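Local coordinates for protein manganese-containing pseudocatalase (Thermus thermophilus, PDB 2V8T) that probably breaks down hydrogen peroxide to water and oxygen as a catalase, using a pair of manganese ions held in each subunit, at residues G35-L40 and E131-E136; L104-D109 and A114-G119; R164-T169 and V173-I178. All blocks are in the same frame, centred on the assembly; numbering follows the deposited sequence. Where two conformers were deposited one is given.

Interaction 1. Residues G35-L40 and E131-E136. With MN (manganese (II) ion), chain C.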
loop_
_atom_site.group_PDB
_atom_site.type_symbol
_atom_site.label_atom_id
_atom_site.label_comp_id
_atom_site.label_asym_id
_atom_site.label_seq_id
_atom_site.Cartn_x
_atom_site.Cartn_y
_atom_site.Cartn_z
ATOM N N GLY A 35 1.609 11.912 -12.865
ATOM C CA GLY A 35 1.619 11.422 -14.222
ATOM C C GLY A 35 0.253 11.556 -14.889
ATOM O O GLY A 35 -0.746 11.988 -14.325
ATOM N N GLU A 36 0.235 11.118 -16.143
ATOM C CA GLU A 36 -0.961 11.253 -16.983
ATOM C C GLU A 36 -2.090 10.401 -16.474
ATOM O O GLU A 36 -3.270 10.736 -16.676
ATOM C CB GLU A 36 -0.606 10.919 -18.434
ATOM C CG GLU A 36 0.286 12.003 -19.065
ATOM C CD GLU A 36 -0.438 13.261 -19.387
ATOM O OE1 GLU A 36 -1.677 13.318 -19.273
ATOM O OE2 GLU A 36 0.206 14.296 -19.771
ATOM N N MET A 37 -1.818 9.266 -15.811
ATOM C CA MET A 37 -2.908 8.524 -15.177
ATOM C C MET A 37 -3.655 9.391 -14.176
ATOM O O MET A 37 -4.863 9.256 -14.019
ATOM C CB MET A 37 -2.413 7.257 -14.480
ATOM C CG MET A 37 -2.055 6.147 -15.352
ATOM S SD MET A 37 -3.533 5.306 -16.043
ATOM C CE MET A 37 -4.181 4.453 -14.600
ATOM N N SER A 38 -2.917 10.209 -13.428
ATOM C CA SER A 38 -3.544 11.047 -12.429
ATOM C C SER A 38 -4.375 12.157 -13.042
ATOM O O SER A 38 -5.505 12.380 -12.590
ATOM C CB SER A 38 -2.524 11.633 -11.473
ATOM O OG SER A 38 -2.014 10.569 -10.690
ATOM N N THR A 39 -3.857 12.880 -14.009
ATOM C CA THR A 39 -4.698 13.928 -14.626
ATOM C C THR A 39 -5.911 13.301 -15.296
ATOM O O THR A 39 -7.048 13.749 -15.082
ATOM C CB THR A 39 -3.865 14.825 -15.520
ATOM O OG1 THR A 39 -3.202 13.984 -16.445
ATOM C CG2 THR A 39 -2.882 15.650 -14.721
ATOM N N LEU A 40 -5.709 12.207 -16.031
ATOM C CA LEU A 40 -6.822 11.472 -16.620
ATOM C C LEU A 40 -7.867 11.153 -15.587
ATOM O O LEU A 40 -9.068 11.441 -15.763
ATOM C CB LEU A 40 -6.311 10.185 -17.250
ATOM C CG LEU A 40 -7.392 9.201 -17.658
ATOM C CD1 LEU A 40 -8.340 9.775 -18.692
ATOM C CD2 LEU A 40 -6.733 7.901 -18.153
ATOM N N GLU A 131 6.435 2.220 -8.049
ATOM C CA GLU A 131 5.220 2.358 -7.247
ATOM C C GLU A 131 4.049 2.301 -8.149
ATOM O O GLU A 131 3.924 3.087 -9.118
ATOM C CB GLU A 131 5.251 3.640 -6.418
ATOM C CG GLU A 131 5.055 4.987 -7.085
ATOM C CD GLU A 131 6.172 5.592 -7.950
ATOM O OE1 GLU A 131 7.034 4.856 -8.460
ATOM O OE2 GLU A 131 6.076 6.832 -8.148
ATOM N N HIS A 132 3.078 1.402 -7.867
ATOM C CA HIS A 132 1.952 1.323 -8.763
ATOM C C HIS A 132 1.010 2.496 -8.548
ATOM O O HIS A 132 0.791 2.961 -7.427
ATOM C CB HIS A 132 1.219 -0.015 -8.617
ATOM C CG HIS A 132 1.969 -1.172 -9.225
ATOM N ND1 HIS A 132 2.857 -1.947 -8.555
ATOM C CD2 HIS A 132 1.976 -1.629 -10.518
ATOM C CE1 HIS A 132 3.326 -2.867 -9.399
ATOM N NE2 HIS A 132 2.807 -2.715 -10.604
ATOM N N TRP A 133 0.407 2.975 -9.614
ATOM C CA TRP A 133 -0.547 4.064 -9.521
ATOM C C TRP A 133 -1.693 3.663 -8.596
ATOM O O TRP A 133 -2.104 2.502 -8.587
ATOM C CB TRP A 133 -1.100 4.382 -10.933
ATOM C CG TRP A 133 -1.949 5.610 -10.971
ATOM C CD1 TRP A 133 -1.497 6.890 -11.123
ATOM C CD2 TRP A 133 -3.364 5.715 -10.786
ATOM N NE1 TRP A 133 -2.537 7.775 -11.060
ATOM C CE2 TRP A 133 -3.699 7.087 -10.834
ATOM C CE3 TRP A 133 -4.392 4.778 -10.570
ATOM C CZ2 TRP A 133 -4.990 7.544 -10.680
ATOM C CZ3 TRP A 133 -5.696 5.218 -10.424
ATOM C CH2 TRP A 133 -5.985 6.593 -10.472
ATOM N N ASN A 134 -2.237 4.608 -7.830
ATOM C CA ASN A 134 -3.276 4.294 -6.905
ATOM C C ASN A 134 -4.385 5.332 -6.951
ATOM O O ASN A 134 -4.169 6.513 -7.193
ATOM C CB ASN A 134 -2.971 3.788 -5.577
ATOM C CG ASN A 134 -2.679 4.897 -4.690
ATOM O OD1 ASN A 134 -3.578 5.524 -4.178
ATOM N ND2 ASN A 134 -1.425 5.205 -4.491
ATOM N N GLY A 135 -5.604 4.855 -6.682
ATOM C CA GLY A 135 -6.779 5.708 -6.729
ATOM C C GLY A 135 -6.841 6.832 -5.769
ATOM O O GLY A 135 -7.649 7.751 -5.935
ATOM N N GLU A 136 -5.989 6.835 -4.736
ATOM C CA GLU A 136 -5.935 7.970 -3.841
ATOM C C GLU A 136 -5.201 9.173 -4.448
ATOM O O GLU A 136 -5.146 10.242 -3.861
ATOM C CB GLU A 136 -5.409 7.608 -2.495
ATOM C CG GLU A 136 -6.313 8.619 -1.570
ATOM C CD GLU A 136 -6.092 8.411 -0.118
ATOM O OE1 GLU A 136 -6.658 9.031 0.688
ATOM O OE2 GLU A 136 -5.279 7.506 0.256
HETATM MN MN MN C . -1.804 15.310 -20.117
HETATM O O HOH W 1 -2.264 16.028 -18.227
HETATM O O HOH W 2 0.090 16.450 -20.435
#
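Trp133 NE1 donates to Ser38 OG across 2.9 Å, a fairly straight bond (158° at the hydrogen) with the hydroxyl only 13° out of the indole plane. Ser38 therefore meets the ring at its edge, while Met37, one residue earlier on the helix, lies over a face. Met37 CB sits 3.6 Å from the centroid of the five-membered ring, a CH-pi contact; its chain then bends at chi2 and chi3, bringing CE to 4.0 Å from Trp133 CE3. Met37 SD is farther off over that face, 5.3 Å from the five-membered-ring centroid, a Met-aromatic contact. Trp133 reaches the helix with CG anti to its own backbone N (chi1 -172°), which swings the indole across onto Met37 and Ser38. The Ser38 hydroxyl is also hydrogen-bonded to the carbonyl of Arg33, so it links the indole to the backbone just ahead of the helix. Replacing Trp133 with a leucine would probably leave Ser38 OG without its indole donor and open a gap beside Met37 CB. The indole also packs on Trp133 of a neighbouring subunit, which places the contact at a subunit interface. On the other side of the helix, Glu36 bends at chi2 and grips manganese through both oxygens, OE1 at 2.2 Å and OE2 at 2.3 Å, with Lys162 NZ hydrogen-bonded to OE2. Two waters, Glu70 and His73 also belong to this ion's shell. One helical turn thus faces a loop on one side and, on the other, the dimanganese centre of a ferritin-like helical bundle.

Interaction 2. Residues L104-D109 and A114-G119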
loop_
_atom_site.group_PDB
_atom_site.type_symbol
_atom_site.label_atom_id
_atom_site.label_comp_id
_atom_site.label_asym_id
_atom_site.label_seq_id
_atom_site.Cartn_x
_atom_site.Cartn_y
_atom_site.Cartn_z
ATOM N N LEU A 104 18.605 -11.614 -21.488
ATOM C CA LEU A 104 18.126 -10.500 -20.682
ATOM C C LEU A 104 19.151 -10.119 -19.603
ATOM O O LEU A 104 18.792 -9.442 -18.633
ATOM C CB LEU A 104 16.767 -10.765 -20.075
ATOM C CG LEU A 104 15.634 -11.030 -21.078
ATOM C CD1 LEU A 104 14.340 -11.356 -20.303
ATOM C CD2 LEU A 104 15.419 -9.886 -22.044
ATOM N N GLY A 105 20.419 -10.499 -19.764
ATOM C CA GLY A 105 21.378 -10.224 -18.712
ATOM C C GLY A 105 21.468 -8.762 -18.334
ATOM O O GLY A 105 21.605 -8.428 -17.124
ATOM N N PHE A 106 21.385 -7.882 -19.308
ATOM C CA PHE A 106 21.448 -6.440 -18.995
ATOM C C PHE A 106 20.383 -6.013 -17.999
ATOM O O PHE A 106 20.580 -5.075 -17.208
ATOM C CB PHE A 106 21.305 -5.619 -20.298
ATOM C CG PHE A 106 19.949 -5.687 -20.933
ATOM C CD1 PHE A 106 18.960 -4.758 -20.623
ATOM C CD2 PHE A 106 19.583 -6.732 -21.788
ATOM C CE1 PHE A 106 17.699 -4.844 -21.117
ATOM C CE2 PHE A 106 18.307 -6.821 -22.306
ATOM C CZ PHE A 106 17.374 -5.895 -21.967
ATOM N N ALA A 107 19.231 -6.669 -18.061
ATOM C CA ALA A 107 18.095 -6.250 -17.256
ATOM C C ALA A 107 18.306 -6.528 -15.780
ATOM O O ALA A 107 17.632 -5.930 -14.936
ATOM C CB ALA A 107 16.829 -6.916 -17.756
ATOM N N LYS A 108 19.258 -7.407 -15.434
ATOM C CA LYS A 108 19.581 -7.654 -14.055
ATOM C C LYS A 108 20.004 -6.375 -13.330
ATOM O O LYS A 108 19.862 -6.269 -12.100
ATOM C CB LYS A 108 20.714 -8.728 -13.971
ATOM C CG LYS A 108 20.856 -9.369 -12.611
ATOM C CD LYS A 108 22.045 -10.294 -12.560
ATOM C CE LYS A 108 23.325 -9.585 -12.468
ATOM N NZ LYS A 108 24.549 -10.460 -12.254
ATOM N N ASP A 109 20.593 -5.441 -14.059
ATOM C CA ASP A 109 21.272 -4.288 -13.461
ATOM C C ASP A 109 20.538 -2.964 -13.675
ATOM O O ASP A 109 21.009 -1.936 -13.175
ATOM C CB ASP A 109 22.699 -4.199 -14.017
ATOM C CG ASP A 109 23.541 -5.370 -13.644
ATOM O OD1 ASP A 109 23.452 -5.852 -12.508
ATOM O OD2 ASP A 109 24.362 -5.799 -14.495
ATOM N N ALA A 114 11.099 -4.872 -13.307
ATOM C CA ALA A 114 9.719 -5.267 -13.557
ATOM C C ALA A 114 9.339 -5.116 -15.027
ATOM O O ALA A 114 8.559 -5.922 -15.532
ATOM C CB ALA A 114 8.760 -4.497 -12.671
ATOM N N HIS A 115 9.876 -4.099 -15.714
ATOM C CA HIS A 115 9.634 -3.940 -17.143
ATOM C C HIS A 115 9.911 -5.198 -17.940
ATOM O O HIS A 115 9.329 -5.389 -19.001
ATOM C CB HIS A 115 10.529 -2.815 -17.698
ATOM C CG HIS A 115 9.999 -1.455 -17.508
ATOM N ND1 HIS A 115 10.867 -0.366 -17.443
ATOM C CD2 HIS A 115 8.716 -1.002 -17.501
ATOM C CE1 HIS A 115 10.077 0.705 -17.395
ATOM N NE2 HIS A 115 8.774 0.373 -17.429
ATOM N N PHE A 116 10.880 -6.024 -17.457
ATOM C CA PHE A 116 11.357 -7.200 -18.162
ATOM C C PHE A 116 10.858 -8.517 -17.563
ATOM O O PHE A 116 11.000 -9.549 -18.198
ATOM C CB PHE A 116 12.887 -7.177 -18.213
ATOM C CG PHE A 116 13.399 -5.993 -18.950
ATOM C CD1 PHE A 116 13.499 -6.087 -20.355
ATOM C CD2 PHE A 116 13.740 -4.840 -18.310
ATOM C CE1 PHE A 116 13.878 -5.039 -21.119
ATOM C CE2 PHE A 116 14.119 -3.709 -19.088
ATOM C CZ PHE A 116 14.168 -3.864 -20.497
ATOM N N ILE A 117 10.335 -8.495 -16.346
ATOM C CA ILE A 117 9.802 -9.685 -15.668
ATOM C C ILE A 117 8.277 -9.692 -15.732
ATOM O O ILE A 117 7.676 -10.578 -16.320
ATOM C CB ILE A 117 10.321 -9.784 -14.214
ATOM C CG1 ILE A 117 11.851 -9.817 -14.153
ATOM C CG2 ILE A 117 9.676 -10.998 -13.534
ATOM C CD1 ILE A 117 12.411 -9.634 -12.757
ATOM N N ALA A 118 7.649 -8.708 -15.117
ATOM C CA ALA A 118 6.194 -8.593 -15.174
ATOM C C ALA A 118 5.724 -8.163 -16.563
ATOM O O ALA A 118 4.745 -8.662 -17.098
ATOM C CB ALA A 118 5.687 -7.578 -14.147
ATOM N N GLY A 119 6.360 -7.134 -17.100
ATOM C CA GLY A 119 6.108 -6.746 -18.463
ATOM C C GLY A 119 6.930 -7.592 -19.413
ATOM O O GLY A 119 7.978 -8.128 -19.056
#
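Ala107 and Phe116 have the nearest CA atoms across the contact, 6.9 Å apart, where 104-109, helical in its torsions at 105-108 but not regularly bonded, passes the short, weakly bonded helix 114-117. The contact centres on the Phe116 ring. Ala107 CB lies over one face, 4.1 Å from the ring centroid and 29° off the normal, a CH-pi contact nearest to Phe116 CG at the backbone end of the ring. At the far end Phe106 brings its edge toward the face of Phe116. This is a T-shaped (edge-to-face) pair with planes at 87° and centroids 5.2 Å apart, and its nearest atoms are Phe106 CZ and Phe116 CE1 at 3.7 Å. Phe106 holds CG between its backbone N and carbonyl carbon (chi1 69°), a setting that brings the end of the ring nearer to Phe116. This packing holds segment 104-109 against the short helix 114-117, in the long link between bundle helices 57-85 and 144-166 of the ferritin-like fold, away from the manganese site. Leu104 adds a looser touch, CD1 lying 4.3 Å from the carbonyl oxygen of Phe116. Pro20 touches both phenyl rings, and Leu85 at the end of helix 57-85 packs on Phe116. Beyond them, Lys108 forms a salt bridge with Asp19 of a neighbouring subunit.

Interaction 3. Residues R164-T169 and V173-I178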
loop_
_atom_site.group_PDB
_atom_site.type_symbol
_atom_site.label_atom_id
_atom_site.label_comp_id
_atom_site.label_asym_id
_atom_site.label_seq_id
_atom_site.Cartn_x
_atom_site.Cartn_y
_atom_site.Cartn_z
ATOM N N ARG A 164 11.525 18.011 -15.304
ATOM C CA ARG A 164 12.657 17.323 -14.664
ATOM C C ARG A 164 13.031 16.042 -15.405
ATOM O O ARG A 164 14.207 15.771 -15.615
ATOM C CB ARG A 164 12.324 17.045 -13.197
ATOM C CG ARG A 164 12.281 18.336 -12.384
ATOM C CD ARG A 164 11.640 18.123 -11.011
ATOM N NE ARG A 164 11.686 19.372 -10.257
ATOM C CZ ARG A 164 11.181 19.514 -9.035
ATOM N NH1 ARG A 164 10.443 18.578 -8.490
ATOM N NH2 ARG A 164 11.369 20.668 -8.416
ATOM N N VAL A 165 12.031 15.258 -15.860
ATOM C CA VAL A 165 12.351 14.061 -16.620
ATOM C C VAL A 165 13.008 14.455 -17.941
ATOM O O VAL A 165 13.952 13.794 -18.409
ATOM C CB VAL A 165 11.103 13.195 -16.824
ATOM C CG1 VAL A 165 11.371 12.041 -17.793
ATOM C CG2 VAL A 165 10.639 12.623 -15.476
ATOM N N TYR A 166 12.540 15.526 -18.601
ATOM C CA TYR A 166 13.175 16.018 -19.811
ATOM C C TYR A 166 14.656 16.244 -19.604
ATOM O O TYR A 166 15.503 15.956 -20.453
ATOM C CB TYR A 166 12.484 17.324 -20.254
ATOM C CG TYR A 166 13.061 17.905 -21.507
ATOM C CD1 TYR A 166 14.114 18.780 -21.448
ATOM C CD2 TYR A 166 12.511 17.633 -22.768
ATOM C CE1 TYR A 166 14.649 19.332 -22.599
ATOM C CE2 TYR A 166 13.019 18.179 -23.917
ATOM C CZ TYR A 166 14.114 19.029 -23.819
ATOM O OH TYR A 166 14.676 19.624 -24.946
ATOM N N GLU A 167 15.005 16.821 -18.439
ATOM C CA GLU A 167 16.378 17.122 -18.096
ATOM C C GLU A 167 17.230 15.898 -17.760
ATOM O O GLU A 167 18.457 16.025 -17.625
ATOM C CB GLU A 167 16.411 18.122 -16.947
ATOM C CG GLU A 167 15.882 19.499 -17.363
ATOM C CD GLU A 167 15.977 20.449 -16.222
ATOM O OE1 GLU A 167 15.339 20.051 -15.163
ATOM O OE2 GLU A 167 16.585 21.509 -16.259
ATOM N N MET A 168 16.589 14.718 -17.624
ATOM C CA MET A 168 17.270 13.465 -17.370
ATOM C C MET A 168 17.513 12.654 -18.646
ATOM O O MET A 168 18.365 11.769 -18.619
ATOM C CB MET A 168 16.435 12.616 -16.359
ATOM C CG MET A 168 16.275 13.268 -15.004
ATOM S SD MET A 168 14.966 12.501 -13.953
ATOM C CE MET A 168 15.649 10.807 -13.706
ATOM N N THR A 169 16.692 12.847 -19.667
ATOM C CA THR A 169 16.602 11.920 -20.792
ATOM C C THR A 169 16.940 12.702 -22.055
ATOM O O THR A 169 16.224 13.610 -22.402
ATOM C CB THR A 169 15.177 11.235 -20.904
ATOM O OG1 THR A 169 14.165 12.226 -21.013
ATOM C CG2 THR A 169 14.926 10.300 -19.671
ATOM N N VAL A 173 12.692 10.377 -28.593
ATOM C CA VAL A 173 11.304 9.972 -28.411
ATOM C C VAL A 173 10.721 10.627 -27.143
ATOM O O VAL A 173 9.570 11.069 -27.118
ATOM C CB VAL A 173 11.134 8.455 -28.442
ATOM C CG1 VAL A 173 11.758 7.744 -27.238
ATOM C CG2 VAL A 173 9.689 8.077 -28.614
ATOM N N ALA A 174 11.525 10.646 -26.080
ATOM C CA ALA A 174 11.088 11.270 -24.837
ATOM C C ALA A 174 11.000 12.772 -24.964
ATOM O O ALA A 174 10.063 13.394 -24.461
ATOM C CB ALA A 174 12.042 10.885 -23.691
ATOM N N ARG A 175 11.987 13.386 -25.633
ATOM C CA ARG A 175 11.978 14.853 -25.766
ATOM C C ARG A 175 10.792 15.337 -26.598
ATOM O O ARG A 175 10.230 16.381 -26.300
ATOM C CB ARG A 175 13.277 15.294 -26.502
ATOM C CG ARG A 175 14.587 15.126 -25.665
ATOM C CD ARG A 175 15.844 15.550 -26.298
ATOM N NE ARG A 175 15.980 16.932 -26.677
ATOM C CZ ARG A 175 16.746 17.916 -26.198
ATOM N NH1 ARG A 175 17.419 17.912 -25.082
ATOM N NH2 ARG A 175 16.760 18.990 -26.981
ATOM N N GLU A 176 10.445 14.592 -27.634
ATOM C CA GLU A 176 9.288 14.963 -28.471
ATOM C C GLU A 176 7.978 14.856 -27.697
ATOM O O GLU A 176 7.158 15.764 -27.681
ATOM C CB GLU A 176 9.164 14.195 -29.789
ATOM C CG GLU A 176 10.246 14.564 -30.766
ATOM C CD GLU A 176 10.242 15.990 -31.291
ATOM O OE1 GLU A 176 9.246 16.724 -31.090
ATOM O OE2 GLU A 176 11.289 16.357 -31.879
ATOM N N MET A 177 7.788 13.710 -27.029
ATOM C CA MET A 177 6.594 13.531 -26.225
ATOM C C MET A 177 6.500 14.617 -25.167
ATOM O O MET A 177 5.419 15.196 -24.936
ATOM C CB MET A 177 6.564 12.126 -25.623
ATOM C CG MET A 177 5.425 11.898 -24.646
ATOM S SD MET A 177 5.715 12.441 -22.952
ATOM C CE MET A 177 6.927 11.201 -22.436
ATOM N N ILE A 178 7.605 14.868 -24.458
ATOM C CA ILE A 178 7.544 15.806 -23.348
ATOM C C ILE A 178 7.321 17.212 -23.872
ATOM O O ILE A 178 6.544 17.986 -23.327
ATOM C CB ILE A 178 8.763 15.705 -22.437
ATOM C CG1 ILE A 178 8.783 14.367 -21.717
ATOM C CG2 ILE A 178 8.777 16.913 -21.492
ATOM C CD1 ILE A 178 10.090 14.038 -21.022
HETATM O O HOH W 3 16.655 16.113 -22.857
#
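Tyr166 OH lies over a face of the Arg175 guanidinium, 3.0 Å from Arg175 CZ. The phenol ring and guanidinium planes are 34° apart, and Tyr166 CZ sits 3.6 Å above the centre of the guanidinium, so the hydroxyl touches the flat cation without bonding to its nitrogens. Toward the backbone end of Tyr166, Ile178 CG2 meets Tyr166 CB at 3.9 Å. Ile178 CD1 reaches past it to Val165 CG1 at 4.0 Å, the two side chains crossing at about a right angle. Ala174 CB packs against the Thr169 hydroxyl, 3.7 Å from OG1. These contacts pack the corner of an alpha-alpha hairpin in the ferritin-like four-helix bundle, where helix 144-166 gives way to helix 172-200. Water 3 bridges the corner, donating to Thr169 O at 2.6 Å and accepting from Arg175 NH1 at 3.0 Å. The arginine chain bends at chi3 (61°), which folds its guanidinium against the phenol oxygen. Glu220 positions both polar ends: one carboxylate oxygen forms a salt bridge with Arg175 NE, the other a hydrogen bond with Tyr166 OH. Arg175 NH1 also bonds to the carbonyl of Ala100 in a neighbouring subunit, whose Pro99 packs on Tyr166.

How the interactions relate
All three contacts are largely buried within one ferritin-like chain, but they join different elements. Interaction 1 sets the metal-bearing helix 36-49 against a loop some 90 residues on in the chain, whereas interactions 2 and 3 each close a short connection. Interactions 1 and 3 belong to the core, about 12 and 13 Å from the chain centre; interaction 2, though buried, lies about 24 Å out, where Lys108 and Ile117 meet a neighbouring subunit. Their chemistry differs accordingly: one indole hydrogen bond with sulfur and CH-pi packing beside the manganese helix, purely apolar and aromatic packing in 2, and a phenol oxygen over a guanidinium face, with a bridging water, in 3.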